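Local structure of aspartate-semialdehyde dehydrogenase (Thermus thermophilus, 2YV3) at residues Cys125-Leu130 with Val211-Lys216; Ala143-Val148 with Leu297-Gly302. The protein probably catalyses the NADPH-dependent reductive dephosphorylation of L-aspartyl-4-phosphate to L-aspartate-semialdehyde, a step in lysine, methionine and threonine biosynthesis. All blocks are in the same frame, centred on the assembly; numbering follows the deposited sequence.

Interaction 1: Cys125-Leu130 with Val211-Lys216; sequences CTTAIL and VWETHK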
ATOM      1  N   CYS A 125      -7.136  13.747  -6.877  1.00 18.74           N
ATOM      2  CA  CYS A 125      -7.362  13.345  -5.501  1.00 21.82           C
ATOM      3  C   CYS A 125      -6.011  13.164  -4.818  1.00 18.57           C
ATOM      4  O   CYS A 125      -5.614  13.939  -3.939  1.00 15.87           O
ATOM      5  CB  CYS A 125      -8.133  12.026  -5.474  1.00 17.70           C
ATOM      6  SG  CYS A 125      -7.375  10.752  -6.552  1.00 38.91           S
ATOM      7  N   THR A 126      -5.315  12.124  -5.259  1.00 21.25           N
ATOM      8  CA  THR A 126      -4.018  11.748  -4.736  1.00 25.59           C
ATOM      9  C   THR A 126      -3.057  12.921  -4.561  1.00 24.99           C
ATOM     10  O   THR A 126      -2.217  12.888  -3.660  1.00 14.93           O
ATOM     11  CB  THR A 126      -3.360  10.698  -5.656  1.00 27.79           C
ATOM     12  OG1 THR A 126      -4.235   9.579  -5.810  1.00 41.07           O
ATOM     13  CG2 THR A 126      -2.071  10.201  -5.060  1.00 45.67           C
ATOM     14  N   THR A 127      -3.187  13.943  -5.417  1.00 17.92           N
ATOM     15  CA  THR A 127      -2.319  15.125  -5.380  1.00 13.95           C
ATOM     16  C   THR A 127      -2.707  16.143  -4.316  1.00 18.19           C
ATOM     17  O   THR A 127      -1.851  16.686  -3.623  1.00  4.89           O
ATOM     18  CB  THR A 127      -2.290  15.861  -6.746  1.00 22.88           C
ATOM     19  OG1 THR A 127      -1.556  15.091  -7.709  1.00 17.07           O
ATOM     20  CG2 THR A 127      -1.627  17.207  -6.601  1.00 14.07           C
ATOM     21  N   ALA A 128      -4.006  16.404  -4.206  1.00 21.55           N
ATOM     22  CA  ALA A 128      -4.518  17.353  -3.233  1.00 21.95           C
ATOM     23  C   ALA A 128      -3.977  17.030  -1.843  1.00 28.80           C
ATOM     24  O   ALA A 128      -3.154  17.788  -1.295  1.00 29.43           O
ATOM     25  CB  ALA A 128      -6.026  17.328  -3.224  1.00 13.93           C
ATOM     26  N   ILE A 129      -4.411  15.906  -1.271  1.00 23.64           N
ATOM     27  CA  ILE A 129      -3.947  15.557   0.066  1.00 27.64           C
ATOM     28  C   ILE A 129      -2.427  15.536   0.177  1.00 23.70           C
ATOM     29  O   ILE A 129      -1.878  16.165   1.072  1.00 36.96           O
ATOM     30  CB  ILE A 129      -4.542  14.205   0.582  1.00 31.96           C
ATOM     31  CG1 ILE A 129      -3.467  13.115   0.601  1.00 27.23           C
ATOM     32  CG2 ILE A 129      -5.765  13.812  -0.250  1.00 34.46           C
ATOM     33  CD1 ILE A 129      -3.512  12.258   1.846  1.00 25.15           C
ATOM     34  N   LEU A 130      -1.735  14.846  -0.723  1.00 18.42           N
ATOM     35  CA  LEU A 130      -0.281  14.815  -0.660  1.00 20.42           C
ATOM     36  C   LEU A 130       0.325  16.220  -0.579  1.00 23.74           C
ATOM     37  O   LEU A 130       1.386  16.405   0.006  1.00 31.08           O
ATOM     38  CB  LEU A 130       0.305  14.087  -1.873  1.00 23.99           C
ATOM     39  CG  LEU A 130       1.831  13.893  -1.847  1.00 32.15           C
ATOM     40  CD1 LEU A 130       2.232  13.268  -0.506  1.00 24.05           C
ATOM     41  CD2 LEU A 130       2.289  13.036  -3.018  1.00 14.42           C
ATOM     42  N   VAL A 211       2.956  13.948 -10.467  1.00 30.44           N
ATOM     43  CA  VAL A 211       4.060  14.779 -10.952  1.00 21.30           C
ATOM     44  C   VAL A 211       3.627  16.057 -11.686  1.00 23.22           C
ATOM     45  O   VAL A 211       3.891  17.160 -11.211  1.00 30.27           O
ATOM     46  CB  VAL A 211       4.968  13.987 -11.904  1.00 25.54           C
ATOM     47  CG1 VAL A 211       6.302  14.706 -12.055  1.00 10.49           C
ATOM     48  CG2 VAL A 211       5.152  12.570 -11.392  1.00 14.13           C
ATOM     49  N   TRP A 212       2.979  15.917 -12.842  1.00 20.20           N
ATOM     50  CA  TRP A 212       2.540  17.085 -13.617  1.00 27.70           C
ATOM     51  C   TRP A 212       1.713  18.081 -12.788  1.00 33.61           C
ATOM     52  O   TRP A 212       1.789  19.296 -12.988  1.00 33.02           O
ATOM     53  CB  TRP A 212       1.706  16.656 -14.827  1.00 21.16           C
ATOM     54  CG  TRP A 212       2.361  15.635 -15.706  1.00 24.15           C
ATOM     55  CD1 TRP A 212       3.701  15.447 -15.899  1.00 25.59           C
ATOM     56  CD2 TRP A 212       1.698  14.684 -16.549  1.00 23.56           C
ATOM     57  NE1 TRP A 212       3.909  14.434 -16.807  1.00 24.53           N
ATOM     58  CE2 TRP A 212       2.696  13.950 -17.220  1.00 16.80           C
ATOM     59  CE3 TRP A 212       0.351  14.382 -16.802  1.00 18.12           C
ATOM     60  CZ2 TRP A 212       2.396  12.938 -18.126  1.00 22.21           C
ATOM     61  CZ3 TRP A 212       0.052  13.381 -17.703  1.00 22.09           C
ATOM     62  CH2 TRP A 212       1.068  12.668 -18.355  1.00 21.28           C
ATOM     63  N   GLU A 213       0.908  17.568 -11.868  1.00 27.43           N
ATOM     64  CA  GLU A 213       0.107  18.452 -11.048  1.00 30.67           C
ATOM     65  C   GLU A 213       0.974  19.157 -10.018  1.00 33.32           C
ATOM     66  O   GLU A 213       0.779  20.348  -9.764  1.00 35.17           O
ATOM     67  CB  GLU A 213      -1.017  17.677 -10.364  1.00 27.55           C
ATOM     68  CG  GLU A 213      -2.163  17.342 -11.300  1.00 26.66           C
ATOM     69  CD  GLU A 213      -3.208  16.496 -10.627  1.00 39.38           C
ATOM     70  OE1 GLU A 213      -4.341  16.432 -11.151  1.00 37.30           O
ATOM     71  OE2 GLU A 213      -2.888  15.886  -9.577  1.00 40.98           O
ATOM     72  N   THR A 214       1.927  18.429  -9.433  1.00 26.50           N
ATOM     73  CA  THR A 214       2.834  19.006  -8.439  1.00 26.59           C
ATOM     74  C   THR A 214       3.726  20.072  -9.103  1.00 25.44           C
ATOM     75  O   THR A 214       3.821  21.216  -8.645  1.00 10.58           O
ATOM     76  CB  THR A 214       3.755  17.920  -7.809  1.00 32.89           C
ATOM     77  OG1 THR A 214       2.958  16.921  -7.154  1.00 22.52           O
ATOM     78  CG2 THR A 214       4.695  18.544  -6.794  1.00 31.22           C
ATOM     79  N   HIS A 215       4.367  19.680 -10.195  1.00 18.59           N
ATOM     80  CA  HIS A 215       5.245  20.567 -10.933  1.00 20.59           C
ATOM     81  C   HIS A 215       4.584  21.902 -11.282  1.00 28.36           C
ATOM     82  O   HIS A 215       5.272  22.904 -11.497  1.00 38.32           O
ATOM     83  CB  HIS A 215       5.723  19.861 -12.194  1.00 30.29           C
ATOM     84  CG  HIS A 215       6.813  18.861 -11.953  1.00 32.85           C
ATOM     85  ND1 HIS A 215       7.409  18.150 -12.975  1.00 38.21           N
ATOM     86  CD2 HIS A 215       7.463  18.506 -10.819  1.00 29.29           C
ATOM     87  CE1 HIS A 215       8.385  17.408 -12.481  1.00 38.60           C
ATOM     88  NE2 HIS A 215       8.439  17.606 -11.174  1.00 26.90           N
ATOM     89  N   LYS A 216       3.256  21.919 -11.328  1.00 25.74           N
ATOM     90  CA  LYS A 216       2.519  23.141 -11.638  1.00 23.89           C
ATOM     91  C   LYS A 216       1.911  23.781 -10.385  1.00 27.55           C
ATOM     92  O   LYS A 216       1.998  24.998 -10.194  1.00 31.65           O
ATOM     93  CB  LYS A 216       1.407  22.857 -12.652  1.00 20.00           C
ATOM     94  CG  LYS A 216       0.572  24.080 -13.005  1.00 15.46           C
ATOM     95  CD  LYS A 216      -0.628  23.705 -13.848  1.00 25.56           C
ATOM     96  CE  LYS A 216      -1.386  24.932 -14.298  1.00 17.10           C
ATOM     97  NZ  LYS A 216      -2.349  24.585 -15.385  1.00 29.07           N
TER
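Thr127 and Glu213 make a buried, polar side-chain contact between the first turn of helix 125-141 and the middle of helix 205-219, with their CA atoms 7.0 Å apart. The threonine hydroxyl donates a hydrogen bond to the carboxylate, OG1 to OE2. The modelled separation is very short and the place of OE2 is less sure, so the bond's geometry should not be pressed. Thr127 presents both branches to the glutamate: with chi1 at -72°, OG1 stays beside the backbone N, while CG2 lies opposite that nitrogen and rests 3.8 Å from Glu213 CB. Beyond CG the glutamate chain runs extended (chi2 176°), carrying its carboxylate across to the other helix. Its second oxygen, OE1, forms a salt bridge with Arg96 NH1 and accepts a weak hydrogen bond from Asn124 N. Through the OG1 bond Thr127 probably acts as a second-shell partner of Arg96, the predicted phosphate-binding residue. Two residues before Thr127, at the start of the helix, is Cys125, the predicted acyl-thioester nucleophile, whose side chain touches His238. A catalytic cysteine at the start of a helix is typical of the active site in the semialdehyde dehydrogenase and glyceraldehyde-3-phosphate dehydrogenase families.

Interaction 2: Ala143-Val148 with Leu297-Gly302; sequences AKRVIV and LAFENG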
ATOM      1  N   ALA A 143      12.203  20.480  -1.280  1.00 26.14           N
ATOM      2  CA  ALA A 143      12.368  19.098  -1.659  1.00 21.47           C
ATOM      3  C   ALA A 143      13.106  19.059  -2.996  1.00 27.77           C
ATOM      4  O   ALA A 143      13.413  20.095  -3.584  1.00 21.85           O
ATOM      5  CB  ALA A 143      10.993  18.426  -1.777  1.00 16.61           C
ATOM      6  N   LYS A 144      13.398  17.853  -3.462  1.00 23.44           N
ATOM      7  CA  LYS A 144      14.079  17.664  -4.718  1.00 10.23           C
ATOM      8  C   LYS A 144      13.800  16.257  -5.207  1.00 22.75           C
ATOM      9  O   LYS A 144      14.142  15.914  -6.335  1.00 21.40           O
ATOM     10  CB  LYS A 144      15.585  17.850  -4.551  1.00 24.64           C
ATOM     11  CG  LYS A 144      16.113  17.840  -3.118  1.00 20.96           C
ATOM     12  CD  LYS A 144      17.618  17.554  -3.083  1.00 24.55           C
ATOM     13  CE  LYS A 144      18.428  18.528  -3.934  1.00 32.37           C
ATOM     14  NZ  LYS A 144      19.782  17.981  -4.247  1.00 29.71           N
ATOM     15  N   ARG A 145      13.154  15.450  -4.367  1.00 26.78           N
ATOM     16  CA  ARG A 145      12.885  14.062  -4.732  1.00 29.13           C
ATOM     17  C   ARG A 145      11.803  13.378  -3.882  1.00 21.54           C
ATOM     18  O   ARG A 145      12.016  13.133  -2.700  1.00 27.04           O
ATOM     19  CB  ARG A 145      14.202  13.278  -4.625  1.00 30.59           C
ATOM     20  CG  ARG A 145      14.427  12.253  -5.715  1.00 40.51           C
ATOM     21  CD  ARG A 145      15.878  12.237  -6.163  1.00 44.36           C
ATOM     22  NE  ARG A 145      16.782  11.691  -5.156  1.00 48.10           N
ATOM     23  CZ  ARG A 145      18.110  11.657  -5.287  1.00 54.06           C
ATOM     24  NH1 ARG A 145      18.692  12.142  -6.381  1.00 44.10           N
ATOM     25  NH2 ARG A 145      18.862  11.127  -4.326  1.00 53.54           N
ATOM     26  N   VAL A 146      10.650  13.069  -4.481  1.00 15.59           N
ATOM     27  CA  VAL A 146       9.564  12.381  -3.761  1.00 20.12           C
ATOM     28  C   VAL A 146       9.225  11.016  -4.368  1.00 15.85           C
ATOM     29  O   VAL A 146       9.083  10.872  -5.576  1.00 17.00           O
ATOM     30  CB  VAL A 146       8.260  13.203  -3.717  1.00 20.75           C
ATOM     31  CG1 VAL A 146       7.266  12.539  -2.755  1.00 14.47           C
ATOM     32  CG2 VAL A 146       8.552  14.649  -3.275  1.00 31.48           C
ATOM     33  N   ILE A 147       9.083  10.019  -3.502  1.00 16.51           N
ATOM     34  CA  ILE A 147       8.778   8.658  -3.920  1.00 27.88           C
ATOM     35  C   ILE A 147       7.543   8.136  -3.197  1.00 23.09           C
ATOM     36  O   ILE A 147       7.654   7.586  -2.102  1.00 32.91           O
ATOM     37  CB  ILE A 147       9.970   7.742  -3.600  1.00 29.73           C
ATOM     38  CG1 ILE A 147      11.233   8.356  -4.201  1.00 39.58           C
ATOM     39  CG2 ILE A 147       9.725   6.338  -4.141  1.00 32.03           C
ATOM     40  CD1 ILE A 147      12.501   7.633  -3.857  1.00 43.40           C
ATOM     41  N   VAL A 148       6.369   8.281  -3.798  1.00 14.15           N
ATOM     42  CA  VAL A 148       5.167   7.820  -3.121  1.00 24.02           C
ATOM     43  C   VAL A 148       4.585   6.488  -3.583  1.00 22.95           C
ATOM     44  O   VAL A 148       4.676   6.116  -4.745  1.00 28.84           O
ATOM     45  CB  VAL A 148       4.043   8.914  -3.152  1.00 30.52           C
ATOM     46  CG1 VAL A 148       4.495  10.122  -3.993  1.00 28.43           C
ATOM     47  CG2 VAL A 148       2.740   8.336  -3.697  1.00 22.79           C
ATOM     48  N   LEU A 297      16.163   6.779   6.118  1.00 24.16           N
ATOM     49  CA  LEU A 297      17.468   6.154   6.023  1.00 32.42           C
ATOM     50  C   LEU A 297      17.904   6.054   4.557  1.00 30.87           C
ATOM     51  O   LEU A 297      19.096   6.004   4.252  1.00 30.74           O
ATOM     52  CB  LEU A 297      17.458   4.780   6.696  1.00 35.33           C
ATOM     53  CG  LEU A 297      17.639   4.858   8.225  1.00 35.59           C
ATOM     54  CD1 LEU A 297      18.990   5.461   8.576  1.00 35.45           C
ATOM     55  CD2 LEU A 297      16.559   5.710   8.821  1.00 49.84           C
ATOM     56  N   ALA A 298      16.933   6.060   3.649  1.00 34.68           N
ATOM     57  CA  ALA A 298      17.218   5.974   2.217  1.00 36.87           C
ATOM     58  C   ALA A 298      18.070   7.155   1.766  1.00 37.49           C
ATOM     59  O   ALA A 298      19.176   6.979   1.272  1.00 39.93           O
ATOM     60  CB  ALA A 298      15.915   5.935   1.417  1.00 35.54           C
ATOM     61  N   PHE A 299      17.548   8.363   1.950  1.00 39.36           N
ATOM     62  CA  PHE A 299      18.252   9.586   1.566  1.00 28.02           C
ATOM     63  C   PHE A 299      19.181  10.093   2.669  1.00 31.40           C
ATOM     64  O   PHE A 299      18.990   9.791   3.854  1.00 26.44           O
ATOM     65  CB  PHE A 299      17.233  10.658   1.237  1.00 23.08           C
ATOM     66  CG  PHE A 299      16.258  10.244   0.188  1.00 35.72           C
ATOM     67  CD1 PHE A 299      14.905  10.580   0.298  1.00 31.69           C
ATOM     68  CD2 PHE A 299      16.689   9.524  -0.925  1.00 22.62           C
ATOM     69  CE1 PHE A 299      13.996  10.208  -0.685  1.00 20.70           C
ATOM     70  CE2 PHE A 299      15.794   9.146  -1.907  1.00 23.24           C
ATOM     71  CZ  PHE A 299      14.436   9.492  -1.785  1.00 32.32           C
ATOM     72  N   GLU A 300      20.182  10.872   2.271  1.00 30.06           N
ATOM     73  CA  GLU A 300      21.135  11.414   3.234  1.00 34.01           C
ATOM     74  C   GLU A 300      20.530  12.609   3.984  1.00 27.24           C
ATOM     75  O   GLU A 300      21.085  13.082   4.961  1.00 28.95           O
ATOM     76  CB  GLU A 300      22.436  11.800   2.529  1.00 30.42           C
ATOM     77  CG  GLU A 300      23.693  11.275   3.224  1.00 45.66           C
ATOM     78  CD  GLU A 300      23.946  11.954   4.563  1.00 47.37           C
ATOM     79  OE1 GLU A 300      23.388  13.056   4.767  1.00 47.95           O
ATOM     80  OE2 GLU A 300      24.707  11.403   5.400  1.00 39.00           O
ATOM     81  N   ASN A 301      19.398  13.099   3.505  1.00 17.39           N
ATOM     82  CA  ASN A 301      18.675  14.174   4.171  1.00 22.65           C
ATOM     83  C   ASN A 301      17.214  13.980   3.772  1.00 18.24           C
ATOM     84  O   ASN A 301      16.654  14.726   2.980  1.00 13.00           O
ATOM     85  CB  ASN A 301      19.183  15.550   3.736  1.00 30.13           C
ATOM     86  CG  ASN A 301      18.558  16.680   4.547  1.00 22.23           C
ATOM     87  OD1 ASN A 301      18.212  16.506   5.709  1.00 12.55           O
ATOM     88  ND2 ASN A 301      18.432  17.840   3.935  1.00 29.31           N
ATOM     89  N   GLY A 302      16.610  12.942   4.327  1.00 15.59           N
ATOM     90  CA  GLY A 302      15.247  12.631   3.980  1.00 14.76           C
ATOM     91  C   GLY A 302      14.316  12.368   5.136  1.00 20.87           C
ATOM     92  O   GLY A 302      14.700  12.392   6.316  1.00 10.26           O
TER
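Phe299 reaches from the loop joining strands 288-295 and 302-310 to strand 143-151, where it meets Ile147 and Arg145. The apolar part is the closest: Ile147 CD1 comes up to the ring edge near its plane, 3.4 Å from Phe299 CZ, with CG1 behind it at 4.2 Å from the same atom. Ile147 has CG1 beside its backbone N (chi1 -52°) and a straight chain beyond, which sends the methyl out to the ring. Around the arginine the contact is looser. Ring atom CE2 of Phe299 lies 4.2 Å from Arg145 NE, at the edge of the guanidinium near its plane, so the two flat groups do not stack. The charge is answered on the neighbouring strand, where Arg145 NH2 forms a salt bridge with Glu245 OE1. From the second subunit, Ile147 packs on Ile147, and the Arg145 of that chain lies against Phe299. Were Phe299 replaced by an alanine, the loss of the ring would probably open a gap beside Ile147 CD1 and take away the loop's side-chain contact with this strand. With van der Waals contacts alone joining the two segments, their fit depends on shape, while Glu245 of the same chain probably eases the closeness of Arg145 to Arg145 of the second subunit.

In the fold
Helix 125-141 runs directly into strand 143-151, so the first segments of interactions 1 and 2 belong to consecutive elements. The centres of the two interactions are about 17 Å apart, and they touch where Leu130 CD2 packs 3.8 Å from Val148 CG1, the helix lying against the strand. Both contacts are buried but in different surroundings: interaction 1 lies near the centre of the chain beside the predicted catalytic cysteine, with no residue of the other subunit touching it, whereas interaction 2 is far out, at the dimer interface. Chemistry follows place. A hydroxyl and a carboxylate join two helices near a predicted phosphate site; an aromatic ring and an aliphatic branch join a loop to a sheet.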